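Local coordinates for sortase family protein (Streptococcus agalactiae, PDB 4D7W) that is a class C sortase that probably joins pilin subunits covalently during assembly of the type 2b pilus on the cell surface, at residues 61-66 and 90-95; 131-136 and 184-189. All coordinates share one frame; numbering follows the deposited sequence.

Interaction 1. Residues 61-66 and 90-95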
loop_
_atom_site.group_PDB
_atom_site.type_symbol
_atom_site.label_atom_id
_atom_site.label_comp_id
_atom_site.label_asym_id
_atom_site.label_seq_id
_atom_site.Cartn_x
_atom_site.Cartn_y
_atom_site.Cartn_z
ATOM N N GLY A 61 -0.357 11.141 -8.467
ATOM C CA GLY A 61 -0.848 10.261 -7.415
ATOM C C GLY A 61 0.111 9.126 -7.023
ATOM O O GLY A 61 -0.190 8.336 -6.119
ATOM N N ASN A 62 1.261 9.050 -7.693
ATOM C CA ASN A 62 2.207 7.941 -7.530
ATOM C C ASN A 62 3.020 8.134 -6.248
ATOM O O ASN A 62 3.711 9.135 -6.106
ATOM C CB ASN A 62 3.120 7.857 -8.762
ATOM C CG ASN A 62 4.070 6.659 -8.730
ATOM O OD1 ASN A 62 4.183 5.935 -7.724
ATOM N ND2 ASN A 62 4.772 6.455 -9.836
ATOM N N MET A 63 2.902 7.184 -5.317
ATOM C CA MET A 63 3.515 7.274 -3.983
ATOM C C MET A 63 4.851 6.568 -3.893
ATOM O O MET A 63 5.551 6.670 -2.876
ATOM C CB MET A 63 2.628 6.620 -2.918
ATOM C CG MET A 63 1.472 7.376 -2.382
ATOM S SD MET A 63 0.604 6.203 -1.297
ATOM C CE MET A 63 -0.851 7.184 -0.983
ATOM N N GLY A 64 5.162 5.782 -4.916
ATOM C CA GLY A 64 6.276 4.855 -4.851
ATOM C C GLY A 64 5.893 3.541 -5.518
ATOM O O GLY A 64 5.033 3.517 -6.379
ATOM N N TYR A 65 6.541 2.448 -5.136
ATOM C CA TYR A 65 6.300 1.189 -5.806
ATOM C C TYR A 65 6.537 0.021 -4.873
ATOM O O TYR A 65 7.316 0.113 -3.918
ATOM C CB TYR A 65 7.171 1.058 -7.061
ATOM C CG TYR A 65 8.670 1.109 -6.845
ATOM C CD1 TYR A 65 9.356 2.327 -6.805
ATOM C CD2 TYR A 65 9.411 -0.063 -6.724
ATOM C CE1 TYR A 65 10.738 2.368 -6.627
ATOM C CE2 TYR A 65 10.796 -0.032 -6.538
ATOM C CZ TYR A 65 11.452 1.183 -6.494
ATOM O OH TYR A 65 12.824 1.208 -6.307
ATOM N N ILE A 66 5.851 -1.078 -5.165
ATOM C CA ILE A 66 5.932 -2.278 -4.353
ATOM C C ILE A 66 6.670 -3.374 -5.115
ATOM O O ILE A 66 6.552 -3.482 -6.336
ATOM C CB ILE A 66 4.537 -2.778 -3.942
ATOM C CG1 ILE A 66 4.649 -3.988 -3.012
ATOM C CG2 ILE A 66 3.697 -3.097 -5.176
ATOM C CD1 ILE A 66 3.300 -4.519 -2.562
ATOM N N ILE A 90 -1.266 -0.647 -8.529
ATOM C CA ILE A 90 -1.761 -1.004 -7.220
ATOM C C ILE A 90 -2.299 0.246 -6.544
ATOM O O ILE A 90 -1.696 1.318 -6.641
ATOM C CB ILE A 90 -0.652 -1.642 -6.362
ATOM C CG1 ILE A 90 -0.034 -2.841 -7.099
ATOM C CG2 ILE A 90 -1.188 -2.035 -4.999
ATOM C CD1 ILE A 90 -1.051 -3.928 -7.458
ATOM N N GLY A 91 -3.426 0.106 -5.860
ATOM C CA GLY A 91 -4.032 1.232 -5.194
ATOM C C GLY A 91 -3.836 1.161 -3.695
ATOM O O GLY A 91 -3.710 0.079 -3.118
ATOM N N HIS A 92 -3.817 2.323 -3.055
ATOM C CA HIS A 92 -3.773 2.370 -1.599
ATOM C C HIS A 92 -5.146 2.745 -1.038
ATOM O O HIS A 92 -5.705 3.763 -1.420
ATOM C CB HIS A 92 -2.696 3.352 -1.144
ATOM C CG HIS A 92 -2.767 3.675 0.311
ATOM N ND1 HIS A 92 -3.399 4.803 0.788
ATOM C CD2 HIS A 92 -2.305 3.009 1.395
ATOM C CE1 HIS A 92 -3.325 4.815 2.107
ATOM N NE2 HIS A 92 -2.663 3.742 2.500
ATOM N N LEU A 93 -5.701 1.923 -0.144
ATOM C CA LEU A 93 -7.027 2.199 0.434
ATOM C C LEU A 93 -7.009 3.508 1.231
ATOM O O LEU A 93 -6.293 3.632 2.224
ATOM C CB LEU A 93 -7.489 1.046 1.332
ATOM C CG LEU A 93 -8.981 0.997 1.672
ATOM C CD1 LEU A 93 -9.812 0.891 0.414
ATOM C CD2 LEU A 93 -9.310 -0.172 2.598
ATOM N N GLU A 94 -7.828 4.469 0.808
ATOM C CA GLU A 94 -7.609 5.872 1.166
ATOM C C GLU A 94 -7.727 6.138 2.673
ATOM O O GLU A 94 -7.085 7.053 3.203
ATOM C CB GLU A 94 -8.591 6.768 0.389
ATOM C CG GLU A 94 -10.013 6.693 0.906
ATOM C CD GLU A 94 -10.917 7.792 0.337
ATOM O OE1 GLU A 94 -10.449 8.551 -0.542
ATOM O OE2 GLU A 94 -12.091 7.895 0.779
ATOM N N GLY A 95 -8.534 5.342 3.364
ATOM C CA GLY A 95 -8.694 5.528 4.798
ATOM C C GLY A 95 -7.710 4.767 5.672
ATOM O O GLY A 95 -7.841 4.781 6.901
#
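The imidazole of H92 meets the end of M63 obliquely. Y51, from helix 45-52, brings its own ring against the H92 ring, with the two planes at about 30°. The contact lies inside the curled sheet of the sortase beta-barrel, near the centre of the chain. Strand 73-79 separates the two segments. It pairs antiparallel with strand 62-68 and parallel with strand 90-92, so the segments meet through side chains and not as paired neighbours.

M63 and I66 both point toward segment 90-95. M63 CG is anti to the carbonyl carbon (chi1 -80°), and the chain is extended beyond it. This carries the methyl group out to the imidazole. M63 CE lies 3.9 Å from H92 ND1. The sulfur makes a Met-aromatic contact, with M63 SD 4.9 Å from the centroid of the H92 ring. The two side chains cross at about a right angle.

Both ring nitrogens of H92 have polar partners outside the segments. ND1 is hydrogen-bonded to Y51 OH, and NE2 donates to the carbonyl O of S97. Two bonds, one to Y51 of helix 45-52 and one to nearby S97, fix how the ring is turned. The apolar end of M63 packs against a ring that is already held.

Farther along, two buried isoleucines meet. I90 also packs on L75 and L77 of the intervening strand. I66 turns its CG2 branch to I90, and I66 CG2 lies 4.2 Å from I90 CG1.

Interaction 2. Residues 131-136 and 184-189. With EDO (1,2-ethanediol), chain B.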
loop_
_atom_site.group_PDB
_atom_site.type_symbol
_atom_site.label_atom_id
_atom_site.label_comp_id
_atom_site.label_asym_id
_atom_site.label_seq_id
_atom_site.Cartn_x
_atom_site.Cartn_y
_atom_site.Cartn_z
ATOM N N ASP A 131 7.290 -15.092 3.857
ATOM C CA ASP A 131 7.748 -14.394 2.654
ATOM C C ASP A 131 7.806 -12.896 2.914
ATOM O O ASP A 131 7.125 -12.407 3.807
ATOM C CB ASP A 131 6.835 -14.702 1.463
ATOM C CG ASP A 131 6.947 -16.155 1.006
ATOM O OD1 ASP A 131 7.981 -16.792 1.300
ATOM O OD2 ASP A 131 6.012 -16.657 0.353
ATOM N N HIS A 132 8.617 -12.183 2.137
ATOM C CA HIS A 132 8.776 -10.721 2.282
ATOM C C HIS A 132 8.333 -9.948 1.045
ATOM O O HIS A 132 8.423 -10.443 -0.078
ATOM C CB HIS A 132 10.243 -10.338 2.551
ATOM C CG HIS A 132 10.806 -10.866 3.836
ATOM N ND1 HIS A 132 11.936 -10.334 4.419
ATOM C CD2 HIS A 132 10.409 -11.876 4.644
ATOM C CE1 HIS A 132 12.208 -10.989 5.533
ATOM N NE2 HIS A 132 11.297 -11.931 5.693
ATOM N N TRP A 133 7.894 -8.708 1.248
ATOM C CA TRP A 133 7.881 -7.725 0.162
ATOM C C TRP A 133 8.413 -6.377 0.677
ATOM O O TRP A 133 8.641 -6.191 1.882
ATOM C CB TRP A 133 6.480 -7.574 -0.445
ATOM C CG TRP A 133 5.475 -6.871 0.420
ATOM C CD1 TRP A 133 5.248 -5.533 0.482
ATOM C CD2 TRP A 133 4.532 -7.480 1.312
ATOM N NE1 TRP A 133 4.238 -5.260 1.371
ATOM C CE2 TRP A 133 3.773 -6.441 1.888
ATOM C CE3 TRP A 133 4.249 -8.806 1.671
ATOM C CZ2 TRP A 133 2.760 -6.681 2.824
ATOM C CZ3 TRP A 133 3.239 -9.045 2.596
ATOM C CH2 TRP A 133 2.512 -7.985 3.164
ATOM N N THR A 134 8.669 -5.463 -0.247
ATOM C CA THR A 134 9.115 -4.125 0.110
ATOM C C THR A 134 8.296 -3.095 -0.653
ATOM O O THR A 134 7.822 -3.358 -1.766
ATOM C CB THR A 134 10.599 -3.905 -0.201
ATOM O OG1 THR A 134 10.807 -4.009 -1.613
ATOM C CG2 THR A 134 11.478 -4.927 0.520
ATOM N N VAL A 135 8.094 -1.945 -0.024
ATOM C CA VAL A 135 7.592 -0.776 -0.713
ATOM C C VAL A 135 8.727 0.245 -0.677
ATOM O O VAL A 135 9.428 0.390 0.332
ATOM C CB VAL A 135 6.290 -0.218 -0.076
ATOM C CG1 VAL A 135 5.144 -1.230 -0.218
ATOM C CG2 VAL A 135 6.504 0.072 1.361
ATOM N N SER A 136 8.941 0.904 -1.807
ATOM C CA SER A 136 9.991 1.897 -1.924
ATOM C C SER A 136 9.317 3.240 -2.041
ATOM O O SER A 136 8.471 3.432 -2.906
ATOM C CB SER A 136 10.875 1.607 -3.127
ATOM O OG SER A 136 11.347 0.271 -3.051
ATOM N N LEU A 184 -9.039 -12.150 -0.768
ATOM C CA LEU A 184 -7.832 -12.736 -0.217
ATOM C C LEU A 184 -7.035 -11.629 0.493
ATOM O O LEU A 184 -6.695 -10.621 -0.126
ATOM C CB LEU A 184 -6.999 -13.387 -1.323
ATOM C CG LEU A 184 -5.656 -13.952 -0.872
ATOM C CD1 LEU A 184 -5.873 -15.089 0.121
ATOM C CD2 LEU A 184 -4.851 -14.407 -2.069
ATOM N N LEU A 185 -6.767 -11.804 1.782
ATOM C CA LEU A 185 -6.015 -10.804 2.543
ATOM C C LEU A 185 -4.674 -11.362 2.971
ATOM O O LEU A 185 -4.620 -12.323 3.718
ATOM C CB LEU A 185 -6.779 -10.355 3.785
ATOM C CG LEU A 185 -8.270 -10.056 3.681
ATOM C CD1 LEU A 185 -8.803 -9.621 5.034
ATOM C CD2 LEU A 185 -8.509 -8.996 2.636
ATOM N N VAL A 186 -3.589 -10.758 2.510
ATOM C CA VAL A 186 -2.265 -11.221 2.894
ATOM C C VAL A 186 -1.639 -10.160 3.806
ATOM O O VAL A 186 -1.162 -9.131 3.317
ATOM C CB VAL A 186 -1.379 -11.479 1.662
ATOM C CG1 VAL A 186 0.023 -11.901 2.082
ATOM C CG2 VAL A 186 -2.026 -12.562 0.748
ATOM N N ARG A 187 -1.684 -10.400 5.115
ATOM C CA ARG A 187 -1.116 -9.466 6.106
ATOM C C ARG A 187 0.360 -9.711 6.369
ATOM O O ARG A 187 0.780 -10.854 6.555
ATOM C CB ARG A 187 -1.868 -9.556 7.433
ATOM C CG ARG A 187 -1.617 -8.382 8.370
ATOM C CD ARG A 187 -2.350 -8.588 9.678
ATOM N NE ARG A 187 -1.665 -9.564 10.531
ATOM C CZ ARG A 187 -2.144 -10.005 11.691
ATOM N NH1 ARG A 187 -3.316 -9.570 12.132
ATOM N NH2 ARG A 187 -1.449 -10.879 12.411
ATOM N N GLY A 188 1.145 -8.634 6.409
ATOM C CA GLY A 188 2.539 -8.728 6.798
ATOM C C GLY A 188 2.837 -7.711 7.897
ATOM O O GLY A 188 2.092 -6.746 8.061
ATOM N N HIS A 189 3.889 -7.942 8.675
ATOM C CA HIS A 189 4.303 -6.943 9.669
ATOM C C HIS A 189 5.660 -6.387 9.301
ATOM O O HIS A 189 6.442 -7.056 8.628
ATOM C CB HIS A 189 4.343 -7.535 11.081
ATOM C CG HIS A 189 5.272 -8.702 11.229
ATOM N ND1 HIS A 189 4.844 -10.010 11.136
ATOM C CD2 HIS A 189 6.605 -8.758 11.466
ATOM C CE1 HIS A 189 5.873 -10.822 11.315
ATOM N NE2 HIS A 189 6.954 -10.088 11.514
HETATM C C1 EDO B . -6.621 -6.600 12.921
HETATM O O1 EDO B . -7.673 -6.302 12.000
HETATM C C2 EDO B . -5.295 -6.609 12.173
HETATM O O2 EDO B . -5.268 -7.738 11.307
#
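This contact spans the inside of the sortase beta-barrel. Strands 132-137 and 182-191 both pair antiparallel with strand 140-152, on its two flanks. The curl of the sheet turns the segments of the outer two to 76°, with 8.7 Å between their axes at closest approach. The gap is bridged by the indole of W133.

W133 CG sits between the backbone N and the carbonyl carbon (chi1 72°), and the six-membered ring reaches segment 184-189. W133 CH2 lies 3.6 Å from G188 N, approached obliquely. The carbonyl carbon of R187 is at the indole edge, near its plane. G188 has no side chain, so the ring can lie close to the backbone. Beside it, W133 CZ3 packs on V186 CG1 at 4.3 Å. The buried indole NE1 is satisfied by Q169 OE1.

The R187 side chain leaves the backbone away from segment 131-136 and bends at chi3. R187 NH1 donates to O2 of a bound 1,2-ethanediol at 2.8 Å, in the guanidinium plane. The diol probably came from the crystallisation liquor. R187 NE forms a salt bridge with D147. The indole lies inside the barrel, between strands 132-137 and 182-191, as part of the apolar core of the sortase fold.

Interactions 1 and 2 are both buried, with centres 14 Å apart; interaction 1 lies nearer the centre of the chain. They share one sheet, since strands 62-68 and 132-137 are antiparallel neighbours. Y65 O and S136 N, 2.8 Å apart, probably form a hydrogen bond between them. I66 CD1 lies 3.8 Å from W133 CD1, which joins the two apolar clusters. Each contact skips one strand of the sheet, but the chemistry differs. Interaction 1 uses small apolar contacts and a sulfur beside an imidazole, next to helix 45-52. Interaction 2 presses an indole onto backbone, while R187 starts off on the far side of its strand and salt-bridges D147.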